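Local coordinates for protein Udp-n-acetylglucosamine pyrophosphorylase (Trypanosoma brucei, PDB 4BQH) that binds an allosteric inhibitor and probably catalyses uridylyl transfer from UTP to N-acetylglucosamine 1-phosphate, yielding UDP-N-acetylglucosamine and diphosphate, at residues A[213-218]-A[396-401]. Sequence-based numbering, arbitrary orientation.
Sequences VPCYDE and GIKLEA. With 9VU ((3S)-3-[2-(1,3-benzodioxol-5-yl)-2-oxidanylidene-ethyl]-4-bromanyl-5-methyl-3-oxidanyl-1H-indol-2-one), chain C.
Tyr-216 and Ile-397 form a single antiparallel, hydrogen-bonded beta bridge, an instructive case, in a UDPGP-family enzyme, of one bridge linking a two-stranded sheet to the chain that continues from the edge of a three-stranded one. Strand 394-400, which pairs with 381-387, here meets the chain around Tyr-216, which continues from strand 213-214. Both backbone bonds lie in the carbonyl plane: Tyr-216 N reaches a lone pair of Ile-397 O at 3.0 Å, and Ile-397 N reaches Tyr-216 O at 2.7 Å. Ile-397 O also receives a CA-H...O contact from Cys-215 CA at 3.3 Å. Further along, the backbones separate, the CA atoms of Val-213 and Leu-399 lying 6.9 Å apart, and a water bridges Pro-214 O and Leu-399 N, 2.9 Å from each.

Ionic and covalent ties add to this. The extended Glu-218 side chain crosses Ile-397 at a slant, OE1 coming to 3.6 Å from CD1, and its OE2 forms a salt bridge with Arg-384. Cys-215 is tied by a disulfide to Cys-232 in the neighbouring strand.

Apolar contacts complete the join. Leu-399 CD1 approaches Tyr-216 CE1 obliquely, the side chains crossing near a right angle, while helix 51-64 lends Phe-54 and Leu-58 to the tyrosine. At the wider end lies the inhibitor pocket. Val-213 divides its branches between two partners: CG1, anti to the backbone N (chi1 174°), packs against Leu-399 CB at 4.0 Å, whereas CG2 touches the benzodioxole carbon CAS at 3.6 Å.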
# COMPACT_ATOMS: atom_id res chain seq x y z
N VAL A 213 12.58 13.47 -1.13
CA VAL A 213 13.59 13.56 -2.19
C VAL A 213 13.72 15.04 -2.57
O VAL A 213 12.70 15.72 -2.75
CB VAL A 213 13.13 12.75 -3.42
CG1 VAL A 213 14.09 12.93 -4.60
CG2 VAL A 213 13.09 11.26 -3.06
N PRO A 214 14.95 15.56 -2.67
CA PRO A 214 15.10 17.01 -3.01
C PRO A 214 14.52 17.37 -4.38
O PRO A 214 14.40 16.49 -5.27
CB PRO A 214 16.61 17.22 -3.07
CG PRO A 214 17.20 16.07 -2.28
CD PRO A 214 16.26 14.90 -2.51
N CYS A 215 14.14 18.64 -4.56
CA CYS A 215 13.77 19.17 -5.87
C CYS A 215 14.90 20.04 -6.43
O CYS A 215 15.60 20.71 -5.66
CB CYS A 215 12.53 20.04 -5.80
SG CYS A 215 11.38 19.55 -4.51
N TYR A 216 15.02 20.05 -7.75
CA TYR A 216 16.21 20.60 -8.42
C TYR A 216 15.90 21.66 -9.48
O TYR A 216 14.92 21.55 -10.19
CB TYR A 216 16.96 19.44 -9.09
CG TYR A 216 17.54 18.46 -8.10
CD1 TYR A 216 16.77 17.41 -7.59
CD2 TYR A 216 18.86 18.60 -7.67
CE1 TYR A 216 17.31 16.52 -6.67
CE2 TYR A 216 19.41 17.72 -6.76
CZ TYR A 216 18.63 16.70 -6.26
OH TYR A 216 19.17 15.85 -5.36
N ASP A 217 16.78 22.65 -9.59
CA ASP A 217 16.80 23.52 -10.76
C ASP A 217 17.28 22.72 -11.96
O ASP A 217 18.32 22.08 -11.89
CB ASP A 217 17.72 24.72 -10.52
CG ASP A 217 17.75 25.67 -11.70
OD1 ASP A 217 16.71 26.31 -11.98
OD2 ASP A 217 18.80 25.77 -12.36
N GLU A 218 16.54 22.78 -13.06
CA GLU A 218 16.81 21.95 -14.25
C GLU A 218 18.12 22.36 -14.93
O GLU A 218 18.92 21.51 -15.31
CB GLU A 218 15.64 22.03 -15.23
CG GLU A 218 15.77 21.10 -16.45
CD GLU A 218 14.52 21.05 -17.32
OE1 GLU A 218 13.48 21.64 -16.98
OE2 GLU A 218 14.58 20.39 -18.38
N GLY A 396 11.00 23.81 -11.19
CA GLY A 396 12.01 22.86 -10.72
C GLY A 396 11.66 21.45 -11.13
O GLY A 396 10.60 21.22 -11.71
N ILE A 397 12.54 20.52 -10.80
CA ILE A 397 12.36 19.11 -11.18
C ILE A 397 12.10 18.31 -9.91
O ILE A 397 12.87 18.40 -8.96
CB ILE A 397 13.61 18.54 -11.90
CG1 ILE A 397 13.94 19.37 -13.17
CG2 ILE A 397 13.40 17.05 -12.24
CD1 ILE A 397 12.84 19.36 -14.22
N LYS A 398 11.01 17.54 -9.92
CA LYS A 398 10.72 16.58 -8.83
C LYS A 398 11.00 15.18 -9.33
O LYS A 398 10.83 14.89 -10.52
CB LYS A 398 9.28 16.74 -8.34
CG LYS A 398 9.02 18.10 -7.70
CD LYS A 398 7.72 18.09 -6.90
CE LYS A 398 7.48 19.42 -6.18
NZ LYS A 398 6.13 19.43 -5.53
N LEU A 399 11.50 14.32 -8.45
CA LEU A 399 11.93 12.98 -8.87
C LEU A 399 11.16 11.96 -8.08
O LEU A 399 11.05 12.09 -6.87
CB LEU A 399 13.43 12.81 -8.58
CG LEU A 399 14.33 13.73 -9.40
CD1 LEU A 399 15.74 13.70 -8.81
CD2 LEU A 399 14.37 13.29 -10.86
N GLU A 400 10.67 10.92 -8.75
CA GLU A 400 9.91 9.89 -8.02
C GLU A 400 10.37 8.51 -8.44
O GLU A 400 10.82 8.31 -9.56
CB GLU A 400 8.39 10.04 -8.29
CG GLU A 400 7.79 11.30 -7.66
CD GLU A 400 6.29 11.50 -7.95
OE1 GLU A 400 5.74 10.86 -8.87
OE2 GLU A 400 5.66 12.33 -7.27
N ALA A 401 10.26 7.55 -7.52
CA ALA A 401 10.42 6.15 -7.92
C ALA A 401 9.35 5.31 -7.24
O ALA A 401 8.86 5.66 -6.16
CB ALA A 401 11.82 5.62 -7.59
OAN 9VU C . 20.09 8.11 -1.61
CAH 9VU C . 19.84 6.98 -1.13
NAG 9VU C . 20.28 6.56 0.05
CAC 9VU C . 19.86 5.28 0.25
CAB 9VU C . 20.09 4.47 1.29
CAA 9VU C . 19.61 3.15 1.35
CAF 9VU C . 18.87 2.68 0.26
CAJ 9VU C . 18.37 1.34 0.27
CAE 9VU C . 18.65 3.57 -0.82
BRA 9VU C . 17.59 2.91 -2.25
CAD 9VU C . 19.13 4.85 -0.82
CAI 9VU C . 19.10 5.94 -1.76
OAL 9VU C . 19.83 5.59 -2.94
CAM 9VU C . 17.69 6.34 -2.28
CAO 9VU C . 16.78 6.96 -1.19
OAP 9VU C . 17.29 7.23 -0.10
CAQ 9VU C . 15.42 7.22 -1.53
CAV 9VU C . 14.80 6.67 -2.65
CAU 9VU C . 13.51 6.95 -2.95
OAY 9VU C . 12.77 6.49 -4.00
CAX 9VU C . 11.64 7.41 -4.05
OAW 9VU C . 11.50 7.83 -2.69
CAT 9VU C . 12.77 7.73 -2.18
CAS 9VU C . 13.29 8.28 -1.07
CAR 9VU C . 14.62 8.03 -0.71
O HOH W 1 11.71 15.68 -5.87